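Local coordinates for protein aminoacyl-tRNA synthetase (Cryptosporidium parvum, PDB 5F9Z) that probably attaches proline to its cognate tRNA at the expense of ATP, and is held here with the inhibitor halofuginone and an ATP analogue, at residues Thr24-Trp29 with Gly229-Ile234; Gln86-Thr91 with Met128-Ala133; Glu327-Lys332 with Ile388-Leu393; Arg422-Asp427 with Lys502-Phe507. All coordinates share one frame; numbering follows the deposited sequence.

Contact 1 of 4, residues Thr24-Trp29 with Gly229-Ile234; sequences TSFADW and GFIPEI
The helix that sets Phe26 against Ile231, Glu233 and Ile234 closes its first turn with the bond from Trp29 N to Ser25 O, at 2.9 Å. Across the contact itself there are no hydrogen bonds; one phenyl ring meets three residues of a strand end and the turn after it. Phe26 leaves the first residue of its helix with CG anti to the backbone N (chi1 -177°), which carries the ring out from the helix across the gap. Its closest approaches come from two neighbours in sequence, Glu233 CB at 3.5 Å from Phe26 CD1 and Ile234 CG2, also at 3.5 Å, from Phe26 CD2, so each ortho carbon has its own partner. At the far end of the ring, Phe26 CZ lies 3.7 Å from Ile231 CG2. All three side chains run roughly perpendicular to that of Phe26. A flat, wholly apolar ring suits this place because what it meets in the turn is aliphatic carbon, and the branched isoleucines offer methyls close to their backbone. Glu233 contributes its methylene part: CB and CG lie against the ring, while a bend at chi2 (75°) turns the chain, and its carboxylate makes a long, weak ion pair with Lys22. Within the turn, Ile234 N makes a weak bond to Ile231 O at 3.3 Å. Met285 of helix 278-287 touches both Phe26 and Ile231, and Ile234 also meets the C-terminal Tyr511. The contact thus joins the start of helix 26-36 to the turn between the antiparallel strands 223-231 and 236-247 of the class II catalytic core.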
loop_
_atom_site.group_PDB
_atom_site.type_symbol
_atom_site.label_atom_id
_atom_site.label_comp_id
_atom_site.label_asym_id
_atom_site.label_seq_id
_atom_site.Cartn_x
_atom_site.Cartn_y
_atom_site.Cartn_z
ATOM N N THR A 24 -15.434 -0.673 -16.508
ATOM C CA THR A 24 -16.563 -1.579 -16.691
ATOM C C THR A 24 -16.224 -3.034 -16.389
ATOM O O THR A 24 -17.134 -3.814 -16.085
ATOM C CB THR A 24 -17.108 -1.469 -18.116
ATOM O OG1 THR A 24 -16.071 -1.778 -19.053
ATOM C CG2 THR A 24 -17.624 -0.063 -18.383
ATOM N N SER A 25 -14.945 -3.424 -16.465
ATOM C CA SER A 25 -14.517 -4.793 -16.187
ATOM C C SER A 25 -13.253 -4.727 -15.322
ATOM O O SER A 25 -12.155 -5.090 -15.741
ATOM C CB SER A 25 -14.280 -5.579 -17.479
ATOM O OG SER A 25 -14.047 -6.949 -17.208
ATOM N N PHE A 26 -13.424 -4.266 -14.080
ATOM C CA PHE A 26 -12.277 -3.976 -13.224
ATOM C C PHE A 26 -11.524 -5.241 -12.833
ATOM O O PHE A 26 -10.288 -5.265 -12.861
ATOM C CB PHE A 26 -12.737 -3.221 -11.977
ATOM C CG PHE A 26 -11.614 -2.822 -11.063
ATOM C CD1 PHE A 26 -10.895 -1.663 -11.296
ATOM C CD2 PHE A 26 -11.280 -3.604 -9.970
ATOM C CE1 PHE A 26 -9.864 -1.289 -10.457
ATOM C CE2 PHE A 26 -10.249 -3.236 -9.127
ATOM C CZ PHE A 26 -9.540 -2.078 -9.371
ATOM N N ALA A 27 -12.249 -6.297 -12.451
ATOM C CA ALA A 27 -11.588 -7.524 -12.015
ATOM C C ALA A 27 -10.737 -8.120 -13.128
ATOM O O ALA A 27 -9.593 -8.529 -12.894
ATOM C CB ALA A 27 -12.626 -8.537 -11.531
ATOM N N ASP A 28 -11.275 -8.174 -14.347
ATOM C CA ASP A 28 -10.500 -8.687 -15.471
ATOM C C ASP A 28 -9.366 -7.737 -15.836
ATOM O O ASP A 28 -8.281 -8.180 -16.231
ATOM C CB ASP A 28 -11.416 -8.928 -16.671
ATOM C CG ASP A 28 -10.714 -9.639 -17.810
ATOM O OD1 ASP A 28 -9.693 -10.311 -17.555
ATOM O OD2 ASP A 28 -11.186 -9.531 -18.961
ATOM N N TRP A 29 -9.596 -6.427 -15.708
ATOM C CA TRP A 29 -8.528 -5.463 -15.955
ATOM C C TRP A 29 -7.381 -5.650 -14.973
ATOM O O TRP A 29 -6.208 -5.629 -15.363
ATOM C CB TRP A 29 -9.074 -4.036 -15.871
ATOM C CG TRP A 29 -8.007 -2.980 -15.920
ATOM C CD1 TRP A 29 -7.514 -2.364 -17.033
ATOM C CD2 TRP A 29 -7.302 -2.415 -14.806
ATOM N NE1 TRP A 29 -6.548 -1.453 -16.682
ATOM C CE2 TRP A 29 -6.397 -1.465 -15.321
ATOM C CE3 TRP A 29 -7.346 -2.621 -13.423
ATOM C CZ2 TRP A 29 -5.545 -0.726 -14.504
ATOM C CZ3 TRP A 29 -6.498 -1.887 -12.613
ATOM C CH2 TRP A 29 -5.611 -0.951 -13.155
ATOM N N GLY A 229 -7.376 3.981 2.234
ATOM C CA GLY A 229 -7.397 4.198 0.806
ATOM C C GLY A 229 -8.782 3.942 0.229
ATOM O O GLY A 229 -9.717 3.550 0.922
ATOM N N PHE A 230 -8.897 4.171 -1.077
ATOM C CA PHE A 230 -10.176 3.999 -1.749
ATOM C C PHE A 230 -9.945 3.713 -3.226
ATOM O O PHE A 230 -9.115 4.361 -3.869
ATOM C CB PHE A 230 -11.063 5.238 -1.579
ATOM C CG PHE A 230 -12.449 5.070 -2.130
ATOM C CD1 PHE A 230 -13.372 4.264 -1.484
ATOM C CD2 PHE A 230 -12.833 5.723 -3.288
ATOM C CE1 PHE A 230 -14.649 4.108 -1.986
ATOM C CE2 PHE A 230 -14.111 5.573 -3.794
ATOM C CZ PHE A 230 -15.020 4.764 -3.142
ATOM N N ILE A 231 -10.683 2.739 -3.748
ATOM C CA ILE A 231 -10.637 2.389 -5.165
ATOM C C ILE A 231 -11.960 2.808 -5.795
ATOM O O ILE A 231 -12.977 2.123 -5.608
ATOM C CB ILE A 231 -10.371 0.889 -5.367
ATOM C CG1 ILE A 231 -9.173 0.440 -4.526
ATOM C CG2 ILE A 231 -10.134 0.585 -6.839
ATOM C CD1 ILE A 231 -7.880 1.143 -4.875
ATOM N N PRO A 232 -11.998 3.917 -6.537
ATOM C CA PRO A 232 -13.287 4.403 -7.061
ATOM C C PRO A 232 -13.961 3.447 -8.028
ATOM O O PRO A 232 -15.196 3.381 -8.056
ATOM C CB PRO A 232 -12.908 5.723 -7.750
ATOM C CG PRO A 232 -11.606 6.126 -7.129
ATOM C CD PRO A 232 -10.893 4.845 -6.831
ATOM N N GLU A 233 -13.189 2.695 -8.819
ATOM C CA GLU A 233 -13.777 1.859 -9.860
ATOM C C GLU A 233 -14.641 0.740 -9.295
ATOM O O GLU A 233 -15.472 0.187 -10.025
ATOM C CB GLU A 233 -12.679 1.274 -10.751
ATOM C CG GLU A 233 -11.997 2.289 -11.666
ATOM C CD GLU A 233 -11.035 3.203 -10.928
ATOM O OE1 GLU A 233 -10.702 2.904 -9.762
ATOM O OE2 GLU A 233 -10.613 4.221 -11.514
ATOM N N ILE A 234 -14.469 0.388 -8.022
ATOM C CA ILE A 234 -15.341 -0.563 -7.348
ATOM C C ILE A 234 -16.012 0.031 -6.121
ATOM O O ILE A 234 -16.784 -0.664 -5.455
ATOM C CB ILE A 234 -14.590 -1.855 -6.968
ATOM C CG1 ILE A 234 -13.414 -1.539 -6.045
ATOM C CG2 ILE A 234 -14.125 -2.587 -8.214
ATOM C CD1 ILE A 234 -12.646 -2.760 -5.617
#

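Contact 2 of 4, residues Gln86-Thr91 with Met128-Ala133; sequences QKKLET and MYPYFA
Apolar contact between Lys88 and Pro130 is modest: Lys88 CE comes no closer than 4.3 Å to Pro130 CG, with the proline ring beside CE, the last methylene before the ammonium group. Beyond CG the lysine chain is fully extended (chi2 -178°), and this length is what lets it span two helices whose nearest CA atoms, those of Lys88 and Pro130, are 8.7 Å apart.

The polar approach is closer but makes no bond. Lys88 NZ stands 3.7 Å from Tyr131 OH, too long for a hydrogen bond, and 3.8 Å from Tyr131 CE1, reaching the ring obliquely with the two side chains nearly perpendicular. Lysine and tyrosine suit this surface position, since each pairs a carbon-rich shaft with a polar end that water can reach; both also touch neighbouring molecules in the crystal.

Within the second helix, Pro130 lacks an amide hydrogen and the helix is kinked there, with Met128 O accepting from both Tyr131 N and Phe132 N. Short helix 86-90, whose Leu89 touches halofuginone, thus meets the outer side of helix 125-135, while Met128 and Phe132 pack against strands 144-153 and 168-178.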
loop_
_atom_site.group_PDB
_atom_site.type_symbol
_atom_site.label_atom_id
_atom_site.label_comp_id
_atom_site.label_asym_id
_atom_site.label_seq_id
_atom_site.Cartn_x
_atom_site.Cartn_y
_atom_site.Cartn_z
ATOM N N GLN A 86 0.310 -23.719 20.464
ATOM C CA GLN A 86 -1.100 -23.417 20.680
ATOM C C GLN A 86 -1.338 -22.801 22.052
ATOM O O GLN A 86 -2.226 -21.954 22.201
ATOM C CB GLN A 86 -1.940 -24.684 20.515
ATOM N N LYS A 87 -0.558 -23.207 23.057
ATOM C CA LYS A 87 -0.749 -22.678 24.404
ATOM C C LYS A 87 -0.413 -21.193 24.472
ATOM O O LYS A 87 -1.147 -20.413 25.089
ATOM C CB LYS A 87 0.099 -23.466 25.402
ATOM N N LYS A 88 0.694 -20.784 23.848
ATOM C CA LYS A 88 1.039 -19.367 23.827
ATOM C C LYS A 88 0.035 -18.564 23.010
ATOM O O LYS A 88 -0.327 -17.445 23.388
ATOM C CB LYS A 88 2.453 -19.176 23.276
ATOM C CG LYS A 88 3.550 -19.215 24.327
ATOM C CD LYS A 88 4.918 -18.977 23.704
ATOM C CE LYS A 88 6.002 -18.866 24.765
ATOM N NZ LYS A 88 7.356 -18.724 24.162
ATOM N N LEU A 89 -0.427 -19.121 21.888
ATOM C CA LEU A 89 -1.324 -18.378 21.008
ATOM C C LEU A 89 -2.720 -18.241 21.600
ATOM O O LEU A 89 -3.410 -17.251 21.332
ATOM C CB LEU A 89 -1.390 -19.056 19.638
ATOM C CG LEU A 89 -2.159 -18.334 18.529
ATOM C CD1 LEU A 89 -1.486 -17.018 18.169
ATOM C CD2 LEU A 89 -2.298 -19.225 17.302
ATOM N N GLU A 90 -3.153 -19.216 22.404
ATOM C CA GLU A 90 -4.507 -19.172 22.949
ATOM C C GLU A 90 -4.646 -18.126 24.046
ATOM O O GLU A 90 -5.725 -17.546 24.212
ATOM C CB GLU A 90 -4.906 -20.550 23.476
ATOM C CG GLU A 90 -5.997 -21.254 22.668
ATOM C CD GLU A 90 -5.552 -21.636 21.268
ATOM O OE1 GLU A 90 -5.544 -20.759 20.381
ATOM O OE2 GLU A 90 -5.208 -22.819 21.057
ATOM N N THR A 91 -3.576 -17.870 24.796
ATOM C CA THR A 91 -3.589 -16.853 25.844
ATOM C C THR A 91 -2.172 -16.524 26.301
ATOM O O THR A 91 -1.801 -15.355 26.412
ATOM C CB THR A 91 -4.420 -17.299 27.061
ATOM N N MET A 128 6.492 -12.568 20.408
ATOM C CA MET A 128 7.492 -11.622 20.891
ATOM C C MET A 128 7.276 -11.202 22.340
ATOM O O MET A 128 8.243 -11.116 23.106
ATOM C CB MET A 128 7.504 -10.379 19.997
ATOM C CG MET A 128 7.819 -10.661 18.538
ATOM S SD MET A 128 7.549 -9.224 17.481
ATOM C CE MET A 128 8.626 -8.030 18.261
ATOM N N TYR A 129 6.031 -10.937 22.734
ATOM C CA TYR A 129 5.787 -10.309 24.029
ATOM C C TYR A 129 6.219 -11.145 25.234
ATOM O O TYR A 129 6.648 -10.537 26.231
ATOM C CB TYR A 129 4.304 -9.924 24.146
ATOM C CG TYR A 129 3.867 -8.864 23.152
ATOM C CD1 TYR A 129 4.801 -8.175 22.385
ATOM C CD2 TYR A 129 2.527 -8.550 22.988
ATOM C CE1 TYR A 129 4.409 -7.212 21.476
ATOM C CE2 TYR A 129 2.126 -7.583 22.085
ATOM C CZ TYR A 129 3.071 -6.919 21.331
ATOM O OH TYR A 129 2.680 -5.957 20.428
ATOM N N PRO A 130 6.125 -12.481 25.238
ATOM C CA PRO A 130 6.737 -13.235 26.345
ATOM C C PRO A 130 8.220 -12.961 26.507
ATOM O O PRO A 130 8.755 -13.118 27.613
ATOM C CB PRO A 130 6.469 -14.696 25.961
ATOM C CG PRO A 130 5.220 -14.640 25.177
ATOM C CD PRO A 130 5.280 -13.350 24.399
ATOM N N TYR A 131 8.901 -12.551 25.439
ATOM C CA TYR A 131 10.307 -12.186 25.526
ATOM C C TYR A 131 10.515 -10.700 25.774
ATOM O O TYR A 131 11.590 -10.310 26.244
ATOM C CB TYR A 131 11.039 -12.624 24.254
ATOM C CG TYR A 131 11.037 -14.126 24.083
ATOM C CD1 TYR A 131 9.990 -14.770 23.433
ATOM C CD2 TYR A 131 12.066 -14.904 24.597
ATOM C CE1 TYR A 131 9.978 -16.143 23.288
ATOM C CE2 TYR A 131 12.064 -16.277 24.456
ATOM C CZ TYR A 131 11.017 -16.892 23.800
ATOM O OH TYR A 131 11.010 -18.260 23.658
ATOM N N PHE A 132 9.516 -9.864 25.479
ATOM C CA PHE A 132 9.566 -8.478 25.934
ATOM C C PHE A 132 9.560 -8.409 27.454
ATOM O O PHE A 132 10.289 -7.610 28.053
ATOM C CB PHE A 132 8.392 -7.682 25.362
ATOM C CG PHE A 132 8.594 -7.221 23.945
ATOM C CD1 PHE A 132 9.624 -7.729 23.170
ATOM C CD2 PHE A 132 7.757 -6.265 23.394
ATOM C CE1 PHE A 132 9.806 -7.301 21.868
ATOM C CE2 PHE A 132 7.936 -5.832 22.094
ATOM C CZ PHE A 132 8.962 -6.350 21.330
ATOM N N ALA A 133 8.739 -9.245 28.098
ATOM C CA ALA A 133 8.719 -9.291 29.555
ATOM C C ALA A 133 10.039 -9.796 30.119
ATOM O O ALA A 133 10.426 -9.414 31.228
ATOM C CB ALA A 133 7.566 -10.170 30.038
#

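Contact 3 of 4, residues Glu327-Lys332 with Ile388-Leu393; sequences ECILKK and IPISEL
Ile329 and Ile390 adopt nearly the same shape, each with CG1 anti to its own carbonyl carbon (chi1 -66° in Ile329, -67° in Ile390) and an extended chain beyond. In Ile329 this sends CD1 outward from the helix, where it reaches Ile390 CG2 at 3.7 Å and lies 3.8 Å from Ile390 O. The two side chains meet nearly at right angles, the tip of one against the short branch of the other. Ile329 uses its second branch too: its CG2 is 4.2 Å from Leu393 CB. The next residue of the helix approaches the same atom: Leu330, slanting across Leu393, brings CD1 to 4.2 Å from Leu393 CB, so Leu393 is touched by two consecutive side chains. No polar bond crosses the contact, and branched aliphatic residues fit it well, because their methyls, on short stalks, can pack closely between two backbones.

The turn that presents Ile390 and Leu393 on one side is held by Glu392 N to Pro389 O at 2.9 Å, and by Leu393 N to Ile390 O. Elsewhere on helix 317-332, Lys331 NZ and Glu327 OE2 form a salt bridge one turn apart, at 3.5 Å. Leu330 also touches Val304 and Val337 of the sheet, and Ile390 reaches back to Ile322 on the same helix. Packing of a helix across a five-stranded mixed sheet, here reaching the turn that follows edge strand 385-389 and the start of helix 393-417, is characteristic of the alpha/beta anticodon-binding domain of class IIa synthetases.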
loop_
_atom_site.group_PDB
_atom_site.type_symbol
_atom_site.label_atom_id
_atom_site.label_comp_id
_atom_site.label_asym_id
_atom_site.label_seq_id
_atom_site.Cartn_x
_atom_site.Cartn_y
_atom_site.Cartn_z
ATOM N N GLU A 327 22.410 6.232 -21.717
ATOM C CA GLU A 327 22.318 5.349 -20.559
ATOM C C GLU A 327 23.344 5.725 -19.496
ATOM O O GLU A 327 23.062 5.646 -18.294
ATOM C CB GLU A 327 22.504 3.895 -20.990
ATOM C CG GLU A 327 22.353 2.888 -19.862
ATOM C CD GLU A 327 22.686 1.473 -20.292
ATOM O OE1 GLU A 327 23.494 1.309 -21.230
ATOM O OE2 GLU A 327 22.136 0.523 -19.694
ATOM N N CYS A 328 24.542 6.136 -19.921
ATOM C CA CYS A 328 25.564 6.548 -18.964
ATOM C C CYS A 328 25.168 7.836 -18.254
ATOM O O CYS A 328 25.394 7.980 -17.047
ATOM C CB CYS A 328 26.908 6.715 -19.672
ATOM S SG CYS A 328 28.239 7.323 -18.612
ATOM N N ILE A 329 24.578 8.783 -18.988
ATOM C CA ILE A 329 24.139 10.033 -18.376
ATOM C C ILE A 329 23.026 9.773 -17.368
ATOM O O ILE A 329 23.012 10.352 -16.275
ATOM C CB ILE A 329 23.698 11.028 -19.465
ATOM C CG1 ILE A 329 24.896 11.452 -20.318
ATOM C CG2 ILE A 329 23.027 12.245 -18.844
ATOM C CD1 ILE A 329 24.529 12.350 -21.476
ATOM N N LEU A 330 22.083 8.892 -17.711
ATOM C CA LEU A 330 20.969 8.619 -16.809
ATOM C C LEU A 330 21.404 7.792 -15.607
ATOM O O LEU A 330 20.870 7.978 -14.506
ATOM C CB LEU A 330 19.841 7.916 -17.564
ATOM C CG LEU A 330 18.757 8.817 -18.165
ATOM C CD1 LEU A 330 19.341 9.865 -19.101
ATOM C CD2 LEU A 330 17.722 7.977 -18.888
ATOM N N LYS A 331 22.361 6.879 -15.789
ATOM C CA LYS A 331 22.891 6.133 -14.653
ATOM C C LYS A 331 23.596 7.056 -13.669
ATOM O O LYS A 331 23.433 6.919 -12.451
ATOM C CB LYS A 331 23.843 5.037 -15.136
ATOM C CG LYS A 331 23.200 3.668 -15.280
ATOM C CD LYS A 331 24.218 2.633 -15.734
ATOM C CE LYS A 331 23.697 1.220 -15.535
ATOM N NZ LYS A 331 22.388 1.006 -16.211
ATOM N N LYS A 332 24.382 8.007 -14.178
ATOM C CA LYS A 332 25.064 8.957 -13.308
ATOM C C LYS A 332 24.094 9.889 -12.597
ATOM O O LYS A 332 24.428 10.415 -11.530
ATOM C CB LYS A 332 26.076 9.775 -14.113
ATOM N N ILE A 388 14.496 16.116 -26.349
ATOM C CA ILE A 388 15.447 16.657 -25.381
ATOM C C ILE A 388 16.851 16.461 -25.935
ATOM O O ILE A 388 17.213 15.331 -26.284
ATOM C CB ILE A 388 15.312 15.984 -24.004
ATOM C CG1 ILE A 388 13.864 16.051 -23.511
ATOM C CG2 ILE A 388 16.248 16.637 -23.000
ATOM C CD1 ILE A 388 13.350 17.461 -23.322
ATOM N N PRO A 389 17.660 17.514 -26.048
ATOM C CA PRO A 389 19.063 17.321 -26.420
ATOM C C PRO A 389 19.782 16.466 -25.388
ATOM O O PRO A 389 19.446 16.471 -24.201
ATOM C CB PRO A 389 19.623 18.748 -26.456
ATOM C CG PRO A 389 18.426 19.619 -26.672
ATOM C CD PRO A 389 17.301 18.939 -25.946
ATOM N N ILE A 390 20.783 15.717 -25.861
ATOM C CA ILE A 390 21.530 14.823 -24.980
ATOM C C ILE A 390 22.184 15.608 -23.849
ATOM O O ILE A 390 22.255 15.137 -22.706
ATOM C CB ILE A 390 22.564 14.020 -25.794
ATOM C CG1 ILE A 390 21.853 13.063 -26.754
ATOM C CG2 ILE A 390 23.502 13.251 -24.878
ATOM C CD1 ILE A 390 22.792 12.275 -27.640
ATOM N N SER A 391 22.645 16.826 -24.141
ATOM C CA SER A 391 23.275 17.653 -23.118
ATOM C C SER A 391 22.291 18.129 -22.057
ATOM O O SER A 391 22.721 18.585 -20.993
ATOM C CB SER A 391 23.961 18.856 -23.767
ATOM O OG SER A 391 23.029 19.646 -24.485
ATOM N N GLU A 392 20.986 18.036 -22.317
ATOM C CA GLU A 392 19.968 18.445 -21.358
ATOM C C GLU A 392 19.380 17.278 -20.575
ATOM O O GLU A 392 18.578 17.506 -19.664
ATOM C CB GLU A 392 18.836 19.194 -22.071
ATOM C CG GLU A 392 19.237 20.532 -22.672
ATOM C CD GLU A 392 18.056 21.277 -23.265
ATOM O OE1 GLU A 392 16.919 20.767 -23.162
ATOM O OE2 GLU A 392 18.260 22.373 -23.829
ATOM N N LEU A 393 19.761 16.041 -20.901
ATOM C CA LEU A 393 19.157 14.881 -20.253
ATOM C C LEU A 393 19.489 14.830 -18.767
ATOM O O LEU A 393 18.642 14.445 -17.952
ATOM C CB LEU A 393 19.613 13.597 -20.944
ATOM C CG LEU A 393 19.071 13.377 -22.354
ATOM C CD1 LEU A 393 19.709 12.152 -22.983
ATOM C CD2 LEU A 393 17.560 13.237 -22.311
#

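Contact 4 of 4, residues Arg422-Asp427 with Lys502-Phe507; sequences RVDTFD and KKFTLF
Edge-to-face contact between Phe504 and the Arg422 guanidinium comes first: the edge of the Phe504 ring stands over one face of the guanidinium, the two planes 81° apart. Phe504 CE2 lies 3.4 Å above the guanidinium plane, shifted toward its rim, and the closest pair is Arg422 NH2 with Phe504 CZ at 3.5 Å. This is an edge-on meeting, in which ring C-H groups rather than the pi face look at the cationic group. Arginine can accept it because the faces of its guanidinium make no hydrogen bonds. The long side chain, with CG anti to the backbone N (chi1 173°) and extended as far as NE, carries the group from the end of its strand across to the ring.

Charge pairing is the second kind. Arg422 takes Asp424 side-on, with NE at 3.0 Å and NH2 at 3.1 Å from Asp424 OD1. One oxygen thus accepts both bonds, on its syn side and close to the guanidinium plane. These bonds, bent to 148° at NE, should limit rotation of the guanidinium and keep a face turned to the phenyl ring. The carboxylate touches the ring more distantly, Asp424 OD1 being 4.4 Å from Phe504 CE2 near the plane of the ring.

Aromatic neighbours complete the setting: Phe485 makes a cation-pi contact with Arg422 and also meets the Phe504 ring. Phe504 itself is buried, resting on Ile440 and Pro442 of strand 438-443. That strand lies beside both 420-422 (parallel) and 503-508 (antiparallel), so Arg422 and Phe504 reach across it from the strands flanking it.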
loop_
_atom_site.group_PDB
_atom_site.type_symbol
_atom_site.label_atom_id
_atom_site.label_comp_id
_atom_site.label_asym_id
_atom_site.label_seq_id
_atom_site.Cartn_x
_atom_site.Cartn_y
_atom_site.Cartn_z
ATOM N N ARG A 422 -20.441 14.525 1.276
ATOM C CA ARG A 422 -20.959 14.856 2.596
ATOM C C ARG A 422 -22.462 14.618 2.645
ATOM O O ARG A 422 -23.210 15.142 1.812
ATOM C CB ARG A 422 -20.652 16.309 2.962
ATOM C CG ARG A 422 -21.318 16.744 4.258
ATOM C CD ARG A 422 -20.975 18.170 4.645
ATOM N NE ARG A 422 -21.659 18.559 5.874
ATOM C CZ ARG A 422 -21.447 19.698 6.525
ATOM N NH1 ARG A 422 -20.560 20.571 6.068
ATOM N NH2 ARG A 422 -22.119 19.962 7.637
ATOM N N VAL A 423 -22.897 13.827 3.623
ATOM C CA VAL A 423 -24.309 13.560 3.864
ATOM C C VAL A 423 -24.592 13.826 5.334
ATOM O O VAL A 423 -23.922 13.269 6.210
ATOM C CB VAL A 423 -24.694 12.116 3.490
ATOM N N ASP A 424 -25.577 14.681 5.605
ATOM C CA ASP A 424 -25.936 15.031 6.973
ATOM C C ASP A 424 -27.127 14.241 7.500
ATOM O O ASP A 424 -27.387 14.277 8.707
ATOM C CB ASP A 424 -26.233 16.532 7.072
ATOM C CG ASP A 424 -25.081 17.386 6.581
ATOM O OD1 ASP A 424 -24.147 17.640 7.371
ATOM O OD2 ASP A 424 -25.109 17.804 5.405
ATOM N N THR A 425 -27.852 13.539 6.632
ATOM C CA THR A 425 -28.974 12.705 7.033
ATOM C C THR A 425 -28.849 11.344 6.363
ATOM O O THR A 425 -28.219 11.202 5.313
ATOM C CB THR A 425 -30.323 13.347 6.672
ATOM O OG1 THR A 425 -30.347 13.658 5.273
ATOM C CG2 THR A 425 -30.545 14.620 7.476
ATOM N N PHE A 426 -29.462 10.336 6.987
ATOM C CA PHE A 426 -29.355 8.976 6.475
ATOM C C PHE A 426 -30.153 8.769 5.194
ATOM O O PHE A 426 -29.865 7.831 4.444
ATOM C CB PHE A 426 -29.808 7.973 7.538
ATOM C CG PHE A 426 -29.577 6.539 7.155
ATOM C CD1 PHE A 426 -28.312 5.983 7.237
ATOM C CD2 PHE A 426 -30.623 5.747 6.711
ATOM C CE1 PHE A 426 -28.093 4.665 6.886
ATOM C CE2 PHE A 426 -30.411 4.427 6.357
ATOM C CZ PHE A 426 -29.143 3.885 6.445
ATOM N N ASP A 427 -31.139 9.627 4.919
ATOM C CA ASP A 427 -31.988 9.454 3.744
ATOM C C ASP A 427 -31.236 9.627 2.430
ATOM O O ASP A 427 -31.781 9.276 1.378
ATOM C CB ASP A 427 -33.165 10.431 3.804
ATOM C CG ASP A 427 -32.744 11.837 4.186
ATOM O OD1 ASP A 427 -31.655 12.276 3.758
ATOM O OD2 ASP A 427 -33.503 12.506 4.919
ATOM N N LYS A 502 -20.189 14.176 17.450
ATOM C CA LYS A 502 -18.906 14.581 18.012
ATOM C C LYS A 502 -18.012 15.206 16.948
ATOM O O LYS A 502 -17.509 16.321 17.125
ATOM C CB LYS A 502 -18.215 13.380 18.662
ATOM C CG LYS A 502 -18.863 12.928 19.961
ATOM C CD LYS A 502 -18.171 11.702 20.533
ATOM C CE LYS A 502 -18.605 11.447 21.966
ATOM N NZ LYS A 502 -20.087 11.375 22.097
ATOM N N LYS A 503 -17.808 14.503 15.840
ATOM C CA LYS A 503 -17.015 15.003 14.721
ATOM C C LYS A 503 -17.651 14.480 13.437
ATOM O O LYS A 503 -18.802 14.030 13.426
ATOM C CB LYS A 503 -15.544 14.578 14.859
ATOM C CG LYS A 503 -14.759 15.322 15.930
ATOM C CD LYS A 503 -13.355 14.755 16.086
ATOM C CE LYS A 503 -13.392 13.316 16.572
ATOM N NZ LYS A 503 -14.085 13.187 17.883
ATOM N N PHE A 504 -16.904 14.539 12.341
ATOM C CA PHE A 504 -17.291 13.917 11.085
ATOM C C PHE A 504 -16.452 12.664 10.874
ATOM O O PHE A 504 -15.245 12.667 11.126
ATOM C CB PHE A 504 -17.113 14.879 9.908
ATOM C CG PHE A 504 -18.146 15.969 9.850
ATOM C CD1 PHE A 504 -18.087 17.049 10.718
ATOM C CD2 PHE A 504 -19.168 15.923 8.916
ATOM C CE1 PHE A 504 -19.033 18.054 10.662
ATOM C CE2 PHE A 504 -20.116 16.927 8.854
ATOM C CZ PHE A 504 -20.049 17.993 9.729
ATOM N N THR A 505 -17.098 11.594 10.416
ATOM C CA THR A 505 -16.452 10.302 10.239
ATOM C C THR A 505 -16.623 9.830 8.802
ATOM O O THR A 505 -17.695 9.988 8.210
ATOM C CB THR A 505 -17.025 9.263 11.215
ATOM O OG1 THR A 505 -16.727 9.655 12.560
ATOM C CG2 THR A 505 -16.435 7.882 10.957
ATOM N N LEU A 506 -15.557 9.259 8.246
ATOM C CA LEU A 506 -15.580 8.739 6.884
ATOM C C LEU A 506 -16.200 7.345 6.880
ATOM O O LEU A 506 -15.702 6.435 7.551
ATOM C CB LEU A 506 -14.164 8.705 6.314
ATOM C CG LEU A 506 -14.013 8.509 4.806
ATOM C CD1 LEU A 506 -14.670 9.655 4.052
ATOM C CD2 LEU A 506 -12.544 8.389 4.430
ATOM N N PHE A 507 -17.288 7.180 6.132
ATOM C CA PHE A 507 -17.996 5.914 6.026
ATOM C C PHE A 507 -17.892 5.362 4.610
ATOM O O PHE A 507 -17.568 6.078 3.659
ATOM C CB PHE A 507 -19.473 6.071 6.406
ATOM C CG PHE A 507 -19.710 6.252 7.877
ATOM C CD1 PHE A 507 -19.705 7.516 8.443
ATOM C CD2 PHE A 507 -19.949 5.158 8.691
ATOM C CE1 PHE A 507 -19.927 7.685 9.797
ATOM C CE2 PHE A 507 -20.171 5.320 10.045
ATOM C CZ PHE A 507 -20.160 6.585 10.598
#

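How the contacts relate
Along the chain, contact 2 is nested inside the loop closed by contact 1, and contacts 3 and 4 follow in series. Contacts 1 and 2 belong to the catalytic part, their centres 40 Å apart on opposite sides of the chain's centre. Contact 3 lies in the anticodon-binding domain, its centre 56 Å from that of contact 2. Contact 4 belongs to the C-terminal region that carries the zinc ion, yet its nearest atoms are about 7 Å from contact 1. Strand pairing between 208-211 and 475-480 joins that region to the catalytic strands, whereas the anticodon-binding domain has its own sheet, consistent with separate tRNA-recognition and catalytic parts.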